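Local coordinates for protein laccase (Botrytis aclada, PDB 3SQR) that couples the one-electron oxidation of phenolic substrates such as hydroquinones to the reduction of dioxygen to water at its copper centres, probably in lignin breakdown and detoxification, at residues I128-L131 against G132-E135; N337-A340 against A341-T344; T419-K422 against I423-E427. All coordinates share one frame; numbering follows the deposited sequence.

Following the chain from the N terminus, contact 1 (128-135) comes first and makes a tight turn in the connection between strand 123-125 and strand 152-158, which belong to two different sheets. Contact 2 (337-344) follows on the far side of the chain's centre, a glycosylated turn leading into strand 344-348. Contact 3 (419-427) comes last and covers the short helix 419-424 and the turn that ends it. The three lie in series, none enclosing or crossing another. Contacts 1 and 3 nevertheless meet in space, where L134 packs against T420 and joins the loop after strand 123-125 to that helix, whereas contact 2 stands about 27 Å from contact 1 between nearest atoms.

Contact 1: I128-L131 against G132-E135; sequences IRQL and GSLE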
# COMPACT_ATOMS: atom_id res chain seq x y z
N ILE A 128 5.22 6.49 3.39
CA ILE A 128 5.74 7.59 4.16
C ILE A 128 7.24 7.43 4.23
O ILE A 128 7.73 6.44 4.68
CB ILE A 128 5.08 7.69 5.58
CG1 ILE A 128 3.55 7.98 5.41
CG2 ILE A 128 5.66 8.86 6.37
CD1 ILE A 128 3.18 9.30 4.65
N ARG A 129 7.94 8.50 3.91
CA ARG A 129 9.39 8.41 3.70
C ARG A 129 10.15 8.04 4.97
O ARG A 129 11.14 7.35 4.89
CB ARG A 129 9.84 9.75 3.18
CG ARG A 129 11.21 9.75 2.69
CD ARG A 129 11.60 11.15 2.34
NE ARG A 129 12.90 11.21 1.67
CZ ARG A 129 13.45 12.35 1.25
NH1 ARG A 129 12.84 13.47 1.48
NH2 ARG A 129 14.57 12.36 0.56
N GLN A 130 9.68 8.54 6.12
CA GLN A 130 10.31 8.36 7.41
C GLN A 130 11.77 8.79 7.41
O GLN A 130 12.58 8.18 8.08
CB GLN A 130 10.24 6.88 7.84
CG GLN A 130 8.79 6.32 7.90
CD GLN A 130 7.97 6.88 9.03
OE1 GLN A 130 8.45 7.70 9.83
NE2 GLN A 130 6.72 6.45 9.12
N LEU A 131 12.06 9.87 6.75
CA LEU A 131 13.41 10.50 6.84
C LEU A 131 13.73 10.86 8.28
O LEU A 131 13.03 11.65 8.93
CB LEU A 131 13.46 11.69 5.90
CG LEU A 131 14.76 12.47 5.79
CD1 LEU A 131 15.84 11.56 5.39
CD2 LEU A 131 14.56 13.63 4.76
N GLY A 132 14.75 10.18 8.84
CA GLY A 132 15.10 10.38 10.23
C GLY A 132 14.17 9.78 11.27
O GLY A 132 14.27 10.06 12.49
N SER A 133 13.22 8.97 10.81
CA SER A 133 12.34 8.31 11.73
C SER A 133 12.16 6.83 11.37
O SER A 133 11.07 6.26 11.50
CB SER A 133 11.00 9.04 11.80
OG SER A 133 10.50 9.17 10.47
N LEU A 134 13.26 6.20 10.95
CA LEU A 134 13.29 4.83 10.50
C LEU A 134 12.56 3.93 11.46
O LEU A 134 11.85 2.99 11.09
CB LEU A 134 14.78 4.39 10.47
CG LEU A 134 14.96 2.90 10.47
CD1 LEU A 134 14.54 2.25 9.13
CD2 LEU A 134 16.51 2.60 10.75
N GLU A 135 12.71 4.22 12.77
CA GLU A 135 12.22 3.35 13.79
C GLU A 135 10.69 3.38 13.95
O GLU A 135 10.11 2.64 14.70
CB GLU A 135 12.90 3.67 15.12
CG GLU A 135 12.51 4.94 15.72
CD GLU A 135 13.16 6.24 15.14
OE1 GLU A 135 13.97 6.20 14.15
OE2 GLU A 135 12.89 7.29 15.77
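Q130 and S133 face each other across a turn, and their polar groups meet over it: the hydroxyl OG of S133 donates to OE1 of Q130 at 2.6 Å. The hydroxyl lies in the plane of the glutamine carbonyl, approaching somewhat off the C=O direction. Two bends bring the amide there. CG of Q130 stands beside its own backbone N, and a second kink at chi2 (-70°) folds the chain back instead of letting it run outward. The OG of S133 comes within 3.2 Å of Q130 CA. The glutamine chain is long enough to fold back to the hydroxyl, while serine holds its OG close to the backbone. Beneath this pair the backbone makes a type II beta turn from Q130 to S133, closed by S133 N donating to Q130 O at 2.9 Å with a nearly straight N-H...O angle of 165°. G132 takes the third position of the turn with a positive phi of 74°, which by itself favours glycine. At the second position, the bond from CA to CB of L131 points away from 132-135, though CB still touches G132 N at 3.5 Å; its CD2 lies 3.7 Å above the plane of the R129 guanidinium, toward the rim. That guanidinium is held by a salt bridge to D517 and a bond to the carbonyl of Y59. Q130 also packs on F157 and W522, its side chain about 6 Å from that of H124, a probable ligand of the type 2 copper.

Contact 2: N337-A340 against A341-T344; sequences NNEA and ANAT. With NAG (2-acetamido-2-deoxy-beta-D-glucopyranose), chain K.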
# COMPACT_ATOMS: atom_id res chain seq x y z
N ASN A 337 -11.56 -14.77 -7.51
CA ASN A 337 -12.51 -14.34 -6.49
C ASN A 337 -13.85 -15.01 -6.84
O ASN A 337 -14.25 -15.15 -8.02
CB ASN A 337 -12.63 -12.83 -6.50
CG ASN A 337 -13.39 -12.32 -5.33
OD1 ASN A 337 -12.87 -12.19 -4.20
ND2 ASN A 337 -14.65 -12.12 -5.56
N ASN A 338 -14.58 -15.33 -5.79
CA ASN A 338 -15.86 -16.00 -5.96
C ASN A 338 -16.92 -15.11 -6.49
O ASN A 338 -17.90 -15.59 -7.08
CB ASN A 338 -16.32 -16.54 -4.61
CG ASN A 338 -15.61 -17.79 -4.21
OD1 ASN A 338 -14.74 -18.31 -4.91
ND2 ASN A 338 -16.02 -18.33 -3.07
N GLU A 339 -16.74 -13.78 -6.37
CA GLU A 339 -17.75 -12.86 -6.79
C GLU A 339 -17.12 -11.70 -7.53
O GLU A 339 -17.48 -10.53 -7.32
CB GLU A 339 -18.48 -12.36 -5.56
CG GLU A 339 -19.11 -13.47 -4.72
CD GLU A 339 -20.22 -14.23 -5.43
OE1 GLU A 339 -20.74 -13.76 -6.43
OE2 GLU A 339 -20.54 -15.34 -4.96
N ALA A 340 -16.25 -12.03 -8.49
CA ALA A 340 -15.59 -10.98 -9.26
C ALA A 340 -16.52 -9.95 -9.91
O ALA A 340 -16.25 -8.75 -9.91
CB ALA A 340 -14.64 -11.63 -10.32
N ALA A 341 -17.64 -10.41 -10.50
CA ALA A 341 -18.51 -9.54 -11.24
C ALA A 341 -19.19 -8.51 -10.31
O ALA A 341 -19.69 -7.49 -10.80
CB ALA A 341 -19.60 -10.36 -12.04
N ASN A 342 -19.21 -8.80 -9.01
CA ASN A 342 -19.87 -7.93 -8.00
C ASN A 342 -18.97 -6.94 -7.31
O ASN A 342 -19.38 -6.29 -6.34
CB ASN A 342 -20.61 -8.75 -6.98
CG ASN A 342 -21.58 -9.76 -7.57
OD1 ASN A 342 -21.24 -10.96 -7.65
ND2 ASN A 342 -22.76 -9.32 -7.99
N ALA A 343 -17.76 -6.75 -7.86
CA ALA A 343 -16.82 -5.70 -7.37
C ALA A 343 -17.24 -4.39 -8.00
O ALA A 343 -16.58 -3.88 -8.88
CB ALA A 343 -15.38 -6.05 -7.74
N THR A 344 -18.35 -3.86 -7.52
CA THR A 344 -18.98 -2.71 -8.06
C THR A 344 -19.61 -1.91 -6.92
O THR A 344 -19.82 -2.42 -5.80
CB THR A 344 -20.17 -3.07 -9.02
OG1 THR A 344 -21.17 -3.81 -8.33
CG2 THR A 344 -19.64 -3.88 -10.23
C1 NAG K . -23.65 -10.31 -8.55
C2 NAG K . -25.04 -10.21 -7.97
C3 NAG K . -26.01 -11.09 -8.79
C4 NAG K . -25.87 -10.66 -10.25
C5 NAG K . -24.45 -10.89 -10.71
C6 NAG K . -24.27 -10.41 -12.13
C7 NAG K . -24.98 -9.65 -5.61
C8 NAG K . -24.85 -10.15 -4.21
N2 NAG K . -24.95 -10.58 -6.59
O3 NAG K . -27.32 -10.90 -8.31
O4 NAG K . -26.67 -11.40 -11.11
O5 NAG K . -23.64 -10.06 -9.94
O6 NAG K . -22.88 -10.34 -12.31
O7 NAG K . -25.08 -8.42 -5.80
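N342 and E339 lie side by side and point the same way, three residues apart on a short 3-10 turn, and the asparagine is the glycosylated one. Starting at its root, CB of N342 sits 3.6 Å from E339 O, the carbonyl that also receives N342 N at 3.0 Å. CG follows beside the backbone N (chi1 -52°), a choice that swings the amide back alongside the glutamate. There the side chain forks. In the modelled conformer, one of two, OD1 lies 3.1 Å from E339 OE1, with the carboxylate and amide planes turned 45° apart; as modelled this sets two acceptors face to face, and the closeness is tentative. ND2 takes the other direction and is bonded covalently, at 1.4 Å, to C1 of N-acetylglucosamine. The methyl of A341 touches this sugar, its CB 3.3 Å from the sugar O6, and T235 holds the sugar by a further hydrogen bond. A second backbone bond of the turn runs from A343 N to A340 O at 3.2 Å, and A343 is the centre of an inverse gamma turn that leads into strand 344-348. N342, A343 and T344 form the Asn-X-Thr sequon of N-glycosylation. Once the sugar is attached, ND2 is a secondary amide nitrogen with a single hydrogen left to donate, while OD1 remains an acceptor.

Contact 3: T419-K422 against I423-E427; sequences TTLK and IFNNE. With NAG (2-acetamido-2-deoxy-beta-D-glucopyranose), chain J.
T419 opens the helix by giving its carbonyl O to I423 N at 2.8 Å, while its methyl CG2 meets I423 CD1 in a loose contact at 4.0 Å. Its hydroxyl is engaged by Q539, so one beta-branched side chain serves both a polar and an apolar neighbour. T420 works the same way against F424, its O accepting F424 N at 2.8 Å. In the modelled conformer, one of two, OG1 bonds to the carbonyl of V142, and with CG2 anti to the backbone N the methyl is left over the phenylalanine ring, 3.5 Å from the centroid and 28° off the normal, a CH-pi contact. T420 O lies over a face of the same ring, offset toward the rim, and F557 of helix 551-567 meets the ring edge-to-face. L421 accepts N425 N at its carbonyl and packs its side chain on F557. K422, in the last turn, supplies one carbonyl to the Schellman motif that ends the helix: E427 N bonds to K422 O at 3.0 Å and N426 N to I423 O at 2.8 Å, around the C-prime residue N426. Its positive phi of 67° is readily tolerated by asparagine, and its ND2 carries N-acetylglucosamine. Beyond the backbone, the lysine methylenes run past the E427 carboxylate, with K422 CB 3.4 Å from E427 OE1. The lysine chain bends at chi4 (-71°), and NZ stops 4.3 Å from E427 OE1, too far for a salt bridge; a water accepts from NZ and donates to OE1, and S417 gives NZ a further partner.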
# COMPACT_ATOMS: atom_id res chain seq x y z
N THR A 419 16.24 -6.00 12.07
CA THR A 419 17.43 -5.46 11.45
C THR A 419 17.95 -4.25 12.16
O THR A 419 19.16 -4.07 12.26
CB THR A 419 17.13 -5.04 9.98
OG1 THR A 419 16.43 -6.12 9.37
CG2 THR A 419 18.41 -4.78 9.22
N THR A 420 17.06 -3.34 12.62
CA THR A 420 17.51 -2.16 13.31
C THR A 420 18.17 -2.49 14.64
O THR A 420 19.09 -1.80 15.03
CB THR A 420 16.35 -1.13 13.51
OG1 THR A 420 15.87 -0.88 12.18
CG2 THR A 420 16.95 0.19 13.97
N LEU A 421 17.69 -3.52 15.30
CA LEU A 421 18.35 -3.94 16.57
C LEU A 421 19.74 -4.42 16.24
O LEU A 421 20.72 -4.04 16.90
CB LEU A 421 17.52 -4.94 17.29
CG LEU A 421 18.16 -5.48 18.58
CD1 LEU A 421 18.50 -4.32 19.54
CD2 LEU A 421 17.19 -6.48 19.19
N LYS A 422 19.84 -5.18 15.19
CA LYS A 422 21.16 -5.62 14.71
C LYS A 422 22.07 -4.44 14.38
O LYS A 422 23.28 -4.38 14.73
CB LYS A 422 20.99 -6.59 13.55
CG LYS A 422 20.20 -7.82 13.88
CD LYS A 422 20.19 -8.79 12.72
CE LYS A 422 19.29 -9.94 12.90
NZ LYS A 422 19.84 -10.92 13.97
N ILE A 423 21.53 -3.44 13.68
CA ILE A 423 22.26 -2.25 13.42
C ILE A 423 22.66 -1.48 14.68
O ILE A 423 23.78 -1.06 14.78
CB ILE A 423 21.40 -1.30 12.47
CG1 ILE A 423 21.43 -1.94 11.11
CG2 ILE A 423 21.94 0.09 12.52
CD1 ILE A 423 20.32 -1.35 10.17
N PHE A 424 21.74 -1.29 15.62
CA PHE A 424 22.07 -0.67 16.92
C PHE A 424 23.20 -1.43 17.66
O PHE A 424 23.98 -0.81 18.38
CB PHE A 424 20.84 -0.62 17.83
CG PHE A 424 19.72 0.32 17.31
CD1 PHE A 424 19.93 1.22 16.26
CD2 PHE A 424 18.47 0.31 17.94
CE1 PHE A 424 18.90 2.07 15.83
CE2 PHE A 424 17.45 1.12 17.52
CZ PHE A 424 17.65 2.02 16.48
N ASN A 425 23.25 -2.73 17.47
CA ASN A 425 24.37 -3.55 17.97
C ASN A 425 25.60 -3.62 17.09
O ASN A 425 26.51 -4.44 17.34
CB ASN A 425 23.85 -4.94 18.27
CG ASN A 425 23.06 -4.97 19.57
OD1 ASN A 425 21.87 -5.28 19.59
ND2 ASN A 425 23.74 -4.61 20.69
N ASN A 426 25.65 -2.75 16.07
CA ASN A 426 26.80 -2.51 15.20
C ASN A 426 27.17 -3.69 14.31
O ASN A 426 28.29 -3.83 13.86
CB ASN A 426 28.00 -2.02 16.00
CG ASN A 426 27.76 -0.68 16.63
OD1 ASN A 426 27.10 0.21 16.04
ND2 ASN A 426 28.27 -0.51 17.85
N GLU A 427 26.18 -4.52 14.01
CA GLU A 427 26.31 -5.62 13.08
C GLU A 427 26.21 -5.11 11.68
O GLU A 427 25.29 -4.32 11.40
CB GLU A 427 25.21 -6.63 13.35
CG GLU A 427 25.21 -7.23 14.76
CD GLU A 427 24.02 -8.05 15.05
OE1 GLU A 427 23.58 -8.78 14.16
OE2 GLU A 427 23.55 -8.00 16.19
C1 NAG J . 28.12 0.77 18.52
C2 NAG J . 28.08 0.65 20.04
C3 NAG J . 28.14 2.04 20.69
C4 NAG J . 29.19 2.96 20.04
C5 NAG J . 29.01 2.97 18.53
C6 NAG J . 30.00 3.89 17.81
C7 NAG J . 26.83 -1.22 21.12
C8 NAG J . 25.49 -1.87 21.28
N2 NAG J . 26.86 -0.12 20.35
O3 NAG J . 28.46 1.87 22.05
O4 NAG J . 29.04 4.30 20.49
O5 NAG J . 29.16 1.63 18.08
O6 NAG J . 31.31 3.42 18.07
O7 NAG J . 27.83 -1.69 21.67
O HOH W 1 22.34 -11.48 13.23